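Local coordinates for protein putative lipase (Bacteroides thetaiotaomicron VPI-5482, PDB 3BZW) that probably hydrolyses lipid esters, perhaps lysophospholipids, as a GDSL-type lipase/acylhydrolase of the SGNH hydrolase clan, at residues H22-K27 and L259-A265; Y31-T37 and K48-L53; L169-L173 and P183-Y187. All blocks are in the same frame, centred on the assembly; numbering follows the deposited sequence.

Contact 1 of 3, residues H22-K27 and L259-A265; sequences HPWQGK and LLALPVA
The indole of Trp24 is clamped between Val264 and Leu259. Methyl CG2 of Val264 sits almost squarely above the five-membered ring, 3.3 Å from its centroid and only 6° off the ring normal, a close CH-pi contact. Leu259 lies against the opposite face: CB stands 3.9 Å from the same centroid, while CD2 packs on the six-membered part of the indole, 3.5 Å from Trp24 CZ2. At the rim, Trp24 NE1 donates to Leu262 O over 2.8 Å. The bond is bent, 139° at the hydrogen.

Val264 serves two neighbours at once. With CG1 anti to the backbone N (chi1 176°) and against the aliphatic stem of Lys27, 3.7 Å from Lys27 CG, the other methyl, CG2, is placed over the indole. Pro23 lays its ring along the backbone of the other segment, with CG 3.4 Å from Leu262 O. A water bridges the two segments further out, donating a hydrogen bond to Pro23 O and accepting one from Ala265 N at 2.9 Å.

Two overlapping turns hold these groups in place: type I from His22 to Gln25, then type II from Trp24 to Lys27, with Gly26 at positive phi. Backbone hydrogen bonds of Gly26 with Leu57 and of Lys27 with Thr60 fasten the turns, and Pro263 O receives Gln162 NE2. Pro23 and Pro263 also pack on Tyr257 of the second subunit. Trp24 reaches in to Ala91, Leu93 and Gln162, packing against the N-terminal ends of the central strands 91-95 and 162-166, where the lead-in to the first strand and the tail after the last helix meet in this SGNH-hydrolase (GDSL-type) alpha/beta fold, a parallel sheet flanked by helices.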
loop_
_atom_site.group_PDB
_atom_site.type_symbol
_atom_site.label_atom_id
_atom_site.label_comp_id
_atom_site.label_asym_id
_atom_site.label_seq_id
_atom_site.Cartn_x
_atom_site.Cartn_y
_atom_site.Cartn_z
ATOM N N HIS A 22 36.050 21.111 -18.133
ATOM C CA HIS A 22 35.254 19.930 -18.436
ATOM C C HIS A 22 36.183 18.726 -18.588
ATOM O O HIS A 22 37.099 18.742 -19.406
ATOM C CB HIS A 22 34.444 20.132 -19.719
ATOM C CG HIS A 22 33.415 19.070 -19.939
ATOM N ND1 HIS A 22 32.068 19.348 -20.038
ATOM C CD2 HIS A 22 33.529 17.724 -20.013
ATOM C CE1 HIS A 22 31.397 18.216 -20.160
ATOM N NE2 HIS A 22 32.260 17.215 -20.147
ATOM N N PRO A 23 35.954 17.665 -17.795
ATOM C CA PRO A 23 36.767 16.442 -17.825
ATOM C C PRO A 23 36.837 15.682 -19.149
ATOM O O PRO A 23 37.708 14.828 -19.328
ATOM C CB PRO A 23 36.165 15.596 -16.699
ATOM C CG PRO A 23 34.740 16.067 -16.635
ATOM C CD PRO A 23 34.883 17.558 -16.788
ATOM N N TRP A 24 35.929 15.981 -20.075
ATOM C CA TRP A 24 35.922 15.300 -21.367
ATOM C C TRP A 24 36.562 16.152 -22.463
ATOM O O TRP A 24 36.734 15.704 -23.595
ATOM C CB TRP A 24 34.484 14.916 -21.759
ATOM C CG TRP A 24 33.884 13.879 -20.843
ATOM C CD1 TRP A 24 33.647 14.007 -19.508
ATOM C CD2 TRP A 24 33.517 12.535 -21.187
ATOM N NE1 TRP A 24 33.162 12.827 -18.992
ATOM C CE2 TRP A 24 33.072 11.907 -20.002
ATOM C CE3 TRP A 24 33.524 11.799 -22.379
ATOM C CZ2 TRP A 24 32.639 10.576 -19.974
ATOM C CZ3 TRP A 24 33.091 10.472 -22.351
ATOM C CH2 TRP A 24 32.657 9.877 -21.156
ATOM N N GLN A 25 36.925 17.380 -22.111
ATOM C CA GLN A 25 37.550 18.305 -23.049
ATOM C C GLN A 25 38.786 17.702 -23.711
ATOM O O GLN A 25 39.692 17.235 -23.025
ATOM C CB GLN A 25 37.944 19.591 -22.316
ATOM C CG GLN A 25 38.797 20.555 -23.128
ATOM C CD GLN A 25 38.030 21.214 -24.250
ATOM O OE1 GLN A 25 37.028 21.889 -24.016
ATOM N NE2 GLN A 25 38.501 21.030 -25.480
ATOM N N GLY A 26 38.807 17.711 -25.043
ATOM C CA GLY A 26 39.941 17.193 -25.796
ATOM C C GLY A 26 40.168 15.693 -25.776
ATOM O O GLY A 26 41.168 15.215 -26.307
ATOM N N LYS A 27 39.248 14.940 -25.183
ATOM C CA LYS A 27 39.403 13.493 -25.106
ATOM C C LYS A 27 38.936 12.760 -26.361
ATOM O O LYS A 27 38.247 13.326 -27.210
ATOM C CB LYS A 27 38.650 12.952 -23.890
ATOM C CG LYS A 27 39.092 13.563 -22.566
ATOM C CD LYS A 27 40.581 13.373 -22.317
ATOM C CE LYS A 27 40.983 13.984 -20.981
ATOM N NZ LYS A 27 42.462 13.990 -20.785
ATOM N N LEU A 259 27.785 14.683 -18.527
ATOM C CA LEU A 259 29.113 14.074 -18.458
ATOM C C LEU A 259 30.073 14.837 -17.548
ATOM O O LEU A 259 31.164 14.356 -17.231
ATOM C CB LEU A 259 29.715 13.975 -19.862
ATOM C CG LEU A 259 29.095 12.938 -20.803
ATOM C CD1 LEU A 259 29.759 13.021 -22.166
ATOM C CD2 LEU A 259 29.266 11.547 -20.216
ATOM N N LEU A 260 29.663 16.031 -17.142
ATOM C CA LEU A 260 30.471 16.870 -16.264
ATOM C C LEU A 260 30.701 16.160 -14.932
ATOM O O LEU A 260 31.671 16.433 -14.225
ATOM C CB LEU A 260 29.742 18.194 -16.010
ATOM C CG LEU A 260 30.507 19.507 -16.161
ATOM C CD1 LEU A 260 29.603 20.651 -15.727
ATOM C CD2 LEU A 260 31.773 19.479 -15.315
ATOM N N ALA A 261 29.801 15.238 -14.603
ATOM C CA ALA A 261 29.870 14.496 -13.347
ATOM C C ALA A 261 30.794 13.283 -13.370
ATOM O O ALA A 261 31.007 12.648 -12.335
ATOM C CB ALA A 261 28.467 14.059 -12.934
ATOM N N LEU A 262 31.351 12.966 -14.535
ATOM C CA LEU A 262 32.230 11.806 -14.664
ATOM C C LEU A 262 33.602 12.155 -15.222
ATOM O O LEU A 262 33.714 12.828 -16.249
ATOM C CB LEU A 262 31.573 10.758 -15.567
ATOM C CG LEU A 262 30.221 10.213 -15.096
ATOM C CD1 LEU A 262 29.528 9.451 -16.224
ATOM C CD2 LEU A 262 30.447 9.316 -13.892
ATOM N N PRO A 263 34.673 11.691 -14.556
ATOM C CA PRO A 263 36.024 11.981 -15.033
ATOM C C PRO A 263 36.378 11.073 -16.206
ATOM O O PRO A 263 35.714 10.063 -16.445
ATOM C CB PRO A 263 36.884 11.675 -13.814
ATOM C CG PRO A 263 36.189 10.474 -13.243
ATOM C CD PRO A 263 34.718 10.894 -13.314
ATOM N N VAL A 264 37.416 11.444 -16.945
ATOM C CA VAL A 264 37.885 10.623 -18.055
ATOM C C VAL A 264 39.294 10.199 -17.668
ATOM O O VAL A 264 39.610 9.013 -17.642
ATOM C CB VAL A 264 37.925 11.404 -19.382
ATOM C CG1 VAL A 264 38.518 10.521 -20.485
ATOM C CG2 VAL A 264 36.517 11.841 -19.769
ATOM N N ALA A 265 40.134 11.182 -17.355
ATOM C CA ALA A 265 41.504 10.913 -16.937
ATOM C C ALA A 265 41.482 10.599 -15.447
ATOM O O ALA A 265 41.039 11.418 -14.643
ATOM C CB ALA A 265 42.389 12.129 -17.195
HETATM O O HOH W 1 39.187 13.933 -17.408
#

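Contact 2 of 3, residues Y31-T37 and K48-L53; sequences YIGDSIT and KYWDFL. With ACT (acetate ion), chain G.
Tyr49 and Trp50, side by side at the start of their helix, both carry CG in the crowded position between backbone N and carbonyl carbon (chi1 68° and 41°), and this throws their rings toward Tyr31 and Thr37. Trp50 CB then rests over the middle of the Tyr31 ring, 3.5 Å from its centroid, a CH-pi contact. Tyr49 and Tyr31 run alongside each other, pointing opposite ways, with Tyr49 CE1 3.5 Å from Tyr31 CD2, and Trp50 CD1 covers one face of the Tyr49 ring. The three make an aromatic cluster.

Thr37 takes a bond from each of the two helix residues. Tyr49 OH donates to its OG1 at 2.7 Å, in the plane of the tyrosine ring, and Trp50 NE1 donates to its carbonyl O at 2.8 Å, fairly straight (155°) and on a lone pair in the carbonyl plane. A phenylalanine in place of Tyr49 would probably leave Thr37 OG1 without this donor and its rotation less firmly fixed.

Strand 28-33, helix 49-57 and strand 60-63 form a beta-alpha-beta unit, and the loop leaving the first strand reads Gly33-Asp34-Ser35, the motif whose serine is the nucleophile in SGNH hydrolases. Asp34 OD1 accepts from Ile36 N at 3.1 Å, an Asx turn that bends this loop. Ser35 N donates to OXT of an acetate, probably from the crystallisation liquor, at 3.1 Å; the ion is also held by Gly68 N, Asn99 ND2 and His242 NE2, consistent with an oxyanion-hole and active-site position. From helix 245-258, Gln248 spans both segments, its NE2 on Ile36 O and its OE1 on Tyr49 N. At the far end of the cluster, a water accepts from Tyr31 OH and donates to Trp50 O, 2.8 Å from that oxygen.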
loop_
_atom_site.group_PDB
_atom_site.type_symbol
_atom_site.label_atom_id
_atom_site.label_comp_id
_atom_site.label_asym_id
_atom_site.label_seq_id
_atom_site.Cartn_x
_atom_site.Cartn_y
_atom_site.Cartn_z
ATOM N N TYR A 31 32.032 5.745 -29.728
ATOM C CA TYR A 31 30.575 5.765 -29.645
ATOM C C TYR A 31 29.965 4.491 -30.218
ATOM O O TYR A 31 30.002 4.254 -31.427
ATOM C CB TYR A 31 30.015 6.985 -30.381
ATOM C CG TYR A 31 30.467 8.318 -29.815
ATOM C CD1 TYR A 31 31.660 8.914 -30.230
ATOM C CD2 TYR A 31 29.689 8.991 -28.876
ATOM C CE1 TYR A 31 32.064 10.155 -29.725
ATOM C CE2 TYR A 31 30.081 10.225 -28.362
ATOM C CZ TYR A 31 31.265 10.804 -28.790
ATOM O OH TYR A 31 31.632 12.035 -28.295
ATOM N N ILE A 32 29.395 3.678 -29.335
ATOM C CA ILE A 32 28.780 2.413 -29.713
ATOM C C ILE A 32 27.259 2.534 -29.720
ATOM O O ILE A 32 26.677 3.124 -28.808
ATOM C CB ILE A 32 29.221 1.305 -28.720
ATOM C CG1 ILE A 32 30.726 1.065 -28.874
ATOM C CG2 ILE A 32 28.423 0.018 -28.947
ATOM C CD1 ILE A 32 31.308 0.091 -27.872
ATOM N N GLY A 33 26.614 1.992 -30.753
ATOM C CA GLY A 33 25.162 2.070 -30.808
ATOM C C GLY A 33 24.470 1.671 -32.103
ATOM O O GLY A 33 24.909 0.759 -32.811
ATOM N N ASP A 34 23.374 2.364 -32.409
ATOM C CA ASP A 34 22.584 2.080 -33.601
ATOM C C ASP A 34 22.491 3.255 -34.574
ATOM O O ASP A 34 23.403 4.074 -34.661
ATOM C CB ASP A 34 21.173 1.616 -33.202
ATOM C CG ASP A 34 20.507 2.547 -32.197
ATOM O OD1 ASP A 34 20.652 3.780 -32.329
ATOM O OD2 ASP A 34 19.828 2.045 -31.277
ATOM N N SER A 35 21.384 3.337 -35.308
ATOM C CA SER A 35 21.210 4.400 -36.297
ATOM C C SER A 35 21.255 5.816 -35.732
ATOM O O SER A 35 21.668 6.751 -36.421
ATOM C CB SER A 35 19.901 4.198 -37.064
ATOM O OG SER A 35 19.711 5.219 -38.025
ATOM N N ILE A 36 20.834 5.983 -34.486
ATOM C CA ILE A 36 20.836 7.310 -33.883
ATOM C C ILE A 36 22.273 7.799 -33.680
ATOM O O ILE A 36 22.517 8.990 -33.486
ATOM C CB ILE A 36 20.028 7.303 -32.560
ATOM C CG1 ILE A 36 18.557 6.997 -32.884
ATOM C CG2 ILE A 36 20.143 8.649 -31.851
ATOM C CD1 ILE A 36 17.608 7.072 -31.702
ATOM N N THR A 37 23.220 6.871 -33.766
ATOM C CA THR A 37 24.639 7.182 -33.621
ATOM C C THR A 37 25.355 7.074 -34.981
ATOM O O THR A 37 26.352 7.759 -35.230
ATOM C CB THR A 37 25.301 6.220 -32.600
ATOM O OG1 THR A 37 24.851 6.552 -31.276
ATOM C CG2 THR A 37 26.817 6.319 -32.660
ATOM N N LYS A 48 25.013 14.544 -36.173
ATOM C CA LYS A 48 24.913 13.736 -34.958
ATOM C C LYS A 48 25.504 14.335 -33.681
ATOM O O LYS A 48 26.390 15.194 -33.726
ATOM C CB LYS A 48 25.504 12.344 -35.215
ATOM C CG LYS A 48 24.643 11.465 -36.137
ATOM C CD LYS A 48 24.666 11.938 -37.597
ATOM C CE LYS A 48 23.720 11.115 -38.468
ATOM N NZ LYS A 48 23.797 11.500 -39.915
ATOM N N TYR A 49 25.007 13.860 -32.542
ATOM C CA TYR A 49 25.442 14.363 -31.246
ATOM C C TYR A 49 26.955 14.356 -31.032
ATOM O O TYR A 49 27.499 15.291 -30.444
ATOM C CB TYR A 49 24.728 13.598 -30.121
ATOM C CG TYR A 49 25.118 12.143 -29.972
ATOM C CD1 TYR A 49 26.153 11.765 -29.119
ATOM C CD2 TYR A 49 24.437 11.142 -30.666
ATOM C CE1 TYR A 49 26.501 10.424 -28.955
ATOM C CE2 TYR A 49 24.779 9.796 -30.512
ATOM C CZ TYR A 49 25.810 9.446 -29.654
ATOM O OH TYR A 49 26.145 8.122 -29.484
ATOM N N TRP A 50 27.642 13.322 -31.506
ATOM C CA TRP A 50 29.089 13.270 -31.330
ATOM C C TRP A 50 29.807 14.315 -32.181
ATOM O O TRP A 50 30.951 14.680 -31.902
ATOM C CB TRP A 50 29.631 11.869 -31.642
ATOM C CG TRP A 50 29.013 11.204 -32.830
ATOM C CD1 TRP A 50 28.017 10.266 -32.820
ATOM C CD2 TRP A 50 29.333 11.432 -34.204
ATOM N NE1 TRP A 50 27.699 9.895 -34.104
ATOM C CE2 TRP A 50 28.492 10.597 -34.974
ATOM C CE3 TRP A 50 30.252 12.262 -34.863
ATOM C CZ2 TRP A 50 28.539 10.567 -36.370
ATOM C CZ3 TRP A 50 30.298 12.231 -36.257
ATOM C CH2 TRP A 50 29.445 11.388 -36.992
ATOM N N ASP A 51 29.130 14.801 -33.216
ATOM C CA ASP A 51 29.705 15.815 -34.091
ATOM C C ASP A 51 29.668 17.159 -33.357
ATOM O O ASP A 51 30.574 17.984 -33.487
ATOM C CB ASP A 51 28.900 15.906 -35.388
ATOM C CG ASP A 51 29.765 16.230 -36.587
ATOM O OD1 ASP A 51 30.644 17.106 -36.468
ATOM O OD2 ASP A 51 29.561 15.612 -37.652
ATOM N N PHE A 52 28.609 17.374 -32.582
ATOM C CA PHE A 52 28.474 18.603 -31.810
ATOM C C PHE A 52 29.485 18.600 -30.669
ATOM O O PHE A 52 30.067 19.635 -30.342
ATOM C CB PHE A 52 27.060 18.726 -31.243
ATOM C CG PHE A 52 26.043 19.172 -32.249
ATOM C CD1 PHE A 52 26.016 20.493 -32.691
ATOM C CD2 PHE A 52 25.107 18.274 -32.754
ATOM C CE1 PHE A 52 25.068 20.921 -33.624
ATOM C CE2 PHE A 52 24.151 18.687 -33.688
ATOM C CZ PHE A 52 24.131 20.014 -34.122
ATOM N N LEU A 53 29.693 17.435 -30.065
ATOM C CA LEU A 53 30.645 17.321 -28.967
ATOM C C LEU A 53 32.063 17.530 -29.486
ATOM O O LEU A 53 32.924 18.057 -28.777
ATOM C CB LEU A 53 30.522 15.952 -28.289
ATOM C CG LEU A 53 29.240 15.735 -27.478
ATOM C CD1 LEU A 53 29.215 14.316 -26.929
ATOM C CD2 LEU A 53 29.171 16.746 -26.341
HETATM C C ACT G . 17.819 2.318 -35.416
HETATM O O ACT G . 17.076 2.465 -36.370
HETATM O OXT ACT G . 18.835 1.654 -35.536
HETATM C CH3 ACT G . 17.493 2.969 -34.096
HETATM O O HOH W 2 32.919 13.526 -30.322
#

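Contact 3 of 3, residues L169-L173 and P183-Y187; sequences LHRSL and PDESY
Glu185 reaches across to Arg171 and grips both its backbone N-H and its C=O. The side chain leaves with CG between backbone N and carbonyl carbon (chi1 64°) and runs extended from there. CB lies 3.2 Å from Arg171 O, and CG passes the same oxygen more closely still. At the tip, carboxylate oxygen OE1 takes the N-H of Arg171 over 2.8 Å in a nearly straight bond (166°), although the donor comes from well above the carboxylate plane. OE2 is turned toward the edge of the His170 ring, in a fit too tight to be trusted. Behind the side chain, Glu185 N donates to Arg171 O at 3.2 Å, so one residue satisfies both the N-H and the C=O of its partner.

The turn carrying Glu185 is tied by Asp184, whose OD1 accepts from Ser186 N at 2.8 Å, an Asx turn. Alongside, a water receives Arg171 NE at 2.7 Å and donates to Ser172 O and Pro183 O, stitching the two loops together.

The guanidinium runs on to Gln182 and to Thr98, with Tyr101 and Asn102 of helix 98-102 beside it. Ile195 of helix 195-210 packs on Arg171 and Glu185, and the whole contact closes the base of the small hairpin formed by strands 174-175 and 180-182.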
loop_
_atom_site.group_PDB
_atom_site.type_symbol
_atom_site.label_atom_id
_atom_site.label_comp_id
_atom_site.label_asym_id
_atom_site.label_seq_id
_atom_site.Cartn_x
_atom_site.Cartn_y
_atom_site.Cartn_z
ATOM N N LEU A 169 16.044 6.470 -26.096
ATOM C CA LEU A 169 15.141 7.622 -26.099
ATOM C C LEU A 169 13.690 7.197 -26.288
ATOM O O LEU A 169 13.424 6.115 -26.804
ATOM C CB LEU A 169 15.505 8.575 -27.242
ATOM C CG LEU A 169 16.945 9.084 -27.318
ATOM C CD1 LEU A 169 17.123 9.926 -28.575
ATOM C CD2 LEU A 169 17.263 9.891 -26.070
ATOM N N HIS A 170 12.759 8.051 -25.862
ATOM C CA HIS A 170 11.343 7.766 -26.058
ATOM C C HIS A 170 11.196 7.694 -27.574
ATOM O O HIS A 170 11.965 8.319 -28.305
ATOM C CB HIS A 170 10.464 8.881 -25.477
ATOM C CG HIS A 170 10.166 8.709 -24.018
ATOM N ND1 HIS A 170 11.085 8.987 -23.030
ATOM C CD2 HIS A 170 9.069 8.227 -23.386
ATOM C CE1 HIS A 170 10.569 8.685 -21.852
ATOM N NE2 HIS A 170 9.347 8.221 -22.039
ATOM N N ARG A 171 10.212 6.943 -28.047
ATOM C CA ARG A 171 10.049 6.757 -29.482
ATOM C C ARG A 171 8.601 6.660 -29.919
ATOM O O ARG A 171 7.757 6.165 -29.179
ATOM C CB ARG A 171 10.767 5.474 -29.889
ATOM C CG ARG A 171 10.395 4.288 -29.004
ATOM C CD ARG A 171 11.050 3.008 -29.482
ATOM N NE ARG A 171 10.464 2.563 -30.738
ATOM C CZ ARG A 171 11.099 1.820 -31.636
ATOM N NH1 ARG A 171 12.351 1.435 -31.418
ATOM N NH2 ARG A 171 10.483 1.468 -32.753
ATOM N N SER A 172 8.322 7.117 -31.136
ATOM C CA SER A 172 6.971 7.045 -31.665
ATOM C C SER A 172 6.969 6.253 -32.972
ATOM O O SER A 172 7.920 5.526 -33.266
ATOM C CB SER A 172 6.387 8.446 -31.869
ATOM O OG SER A 172 5.013 8.362 -32.219
ATOM N N LEU A 173 5.909 6.395 -33.759
ATOM C CA LEU A 173 5.775 5.640 -35.001
ATOM C C LEU A 173 6.885 5.830 -36.028
ATOM O O LEU A 173 7.499 6.890 -36.124
ATOM C CB LEU A 173 4.418 5.951 -35.647
ATOM C CG LEU A 173 4.226 7.343 -36.253
ATOM C CD1 LEU A 173 4.703 7.338 -37.695
ATOM C CD2 LEU A 173 2.758 7.728 -36.198
ATOM N N PRO A 183 5.173 0.346 -34.640
ATOM C CA PRO A 183 4.142 1.054 -33.874
ATOM C C PRO A 183 4.807 1.964 -32.836
ATOM O O PRO A 183 5.964 1.729 -32.466
ATOM C CB PRO A 183 3.356 -0.085 -33.223
ATOM C CG PRO A 183 3.486 -1.200 -34.237
ATOM C CD PRO A 183 4.947 -1.111 -34.607
ATOM N N ASP A 184 4.099 2.996 -32.372
ATOM C CA ASP A 184 4.681 3.897 -31.373
ATOM C C ASP A 184 4.842 3.194 -30.029
ATOM O O ASP A 184 4.372 2.062 -29.855
ATOM C CB ASP A 184 3.860 5.194 -31.215
ATOM C CG ASP A 184 2.458 4.962 -30.677
ATOM O OD1 ASP A 184 2.289 4.175 -29.722
ATOM O OD2 ASP A 184 1.515 5.590 -31.201
ATOM N N GLU A 185 5.492 3.860 -29.077
ATOM C CA GLU A 185 5.746 3.244 -27.781
ATOM C C GLU A 185 4.558 3.020 -26.852
ATOM O O GLU A 185 4.751 2.582 -25.723
ATOM C CB GLU A 185 6.841 4.007 -27.026
ATOM C CG GLU A 185 6.482 5.435 -26.655
ATOM C CD GLU A 185 7.530 6.085 -25.772
ATOM O OE1 GLU A 185 8.729 5.759 -25.930
ATOM O OE2 GLU A 185 7.157 6.933 -24.933
ATOM N N SER A 186 3.342 3.309 -27.302
ATOM C CA SER A 186 2.171 3.064 -26.459
ATOM C C SER A 186 1.796 1.587 -26.606
ATOM O O SER A 186 0.949 1.071 -25.878
ATOM C CB SER A 186 0.984 3.950 -26.875
ATOM O OG SER A 186 0.445 3.563 -28.130
ATOM N N TYR A 187 2.452 0.909 -27.546
ATOM C CA TYR A 187 2.197 -0.509 -27.807
ATOM C C TYR A 187 3.308 -1.422 -27.298
ATOM O O TYR A 187 4.483 -1.055 -27.342
ATOM C CB TYR A 187 2.084 -0.763 -29.308
ATOM C CG TYR A 187 0.935 -0.097 -30.017
ATOM C CD1 TYR A 187 -0.307 -0.718 -30.095
ATOM C CD2 TYR A 187 1.106 1.129 -30.662
ATOM C CE1 TYR A 187 -1.358 -0.139 -30.807
ATOM C CE2 TYR A 187 0.067 1.721 -31.374
ATOM C CZ TYR A 187 -1.163 1.075 -31.443
ATOM O OH TYR A 187 -2.191 1.645 -32.148
HETATM O O HOH W 3 8.125 3.277 -31.980
#

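From the N terminus, residues 22-27 lead straight into strand 28-33, and contact 1 pairs them with the tail after helix 245-258, closing a loop that takes in nearly the whole chain. Contacts 2 and 3 both nest inside it. Contact 2 closes first, a short loop from the end of strand 28-33 to the start of helix 49-57; contact 3 follows in series, around the hairpin beyond strand 162-166. Contact 1 ties the termini at one end of the parallel sheet, about 32 Å between centres from contact 3 at the other. Contacts 2 and 3 touch where Ile36 CD1 lies 4.3 Å from Leu169 CD1.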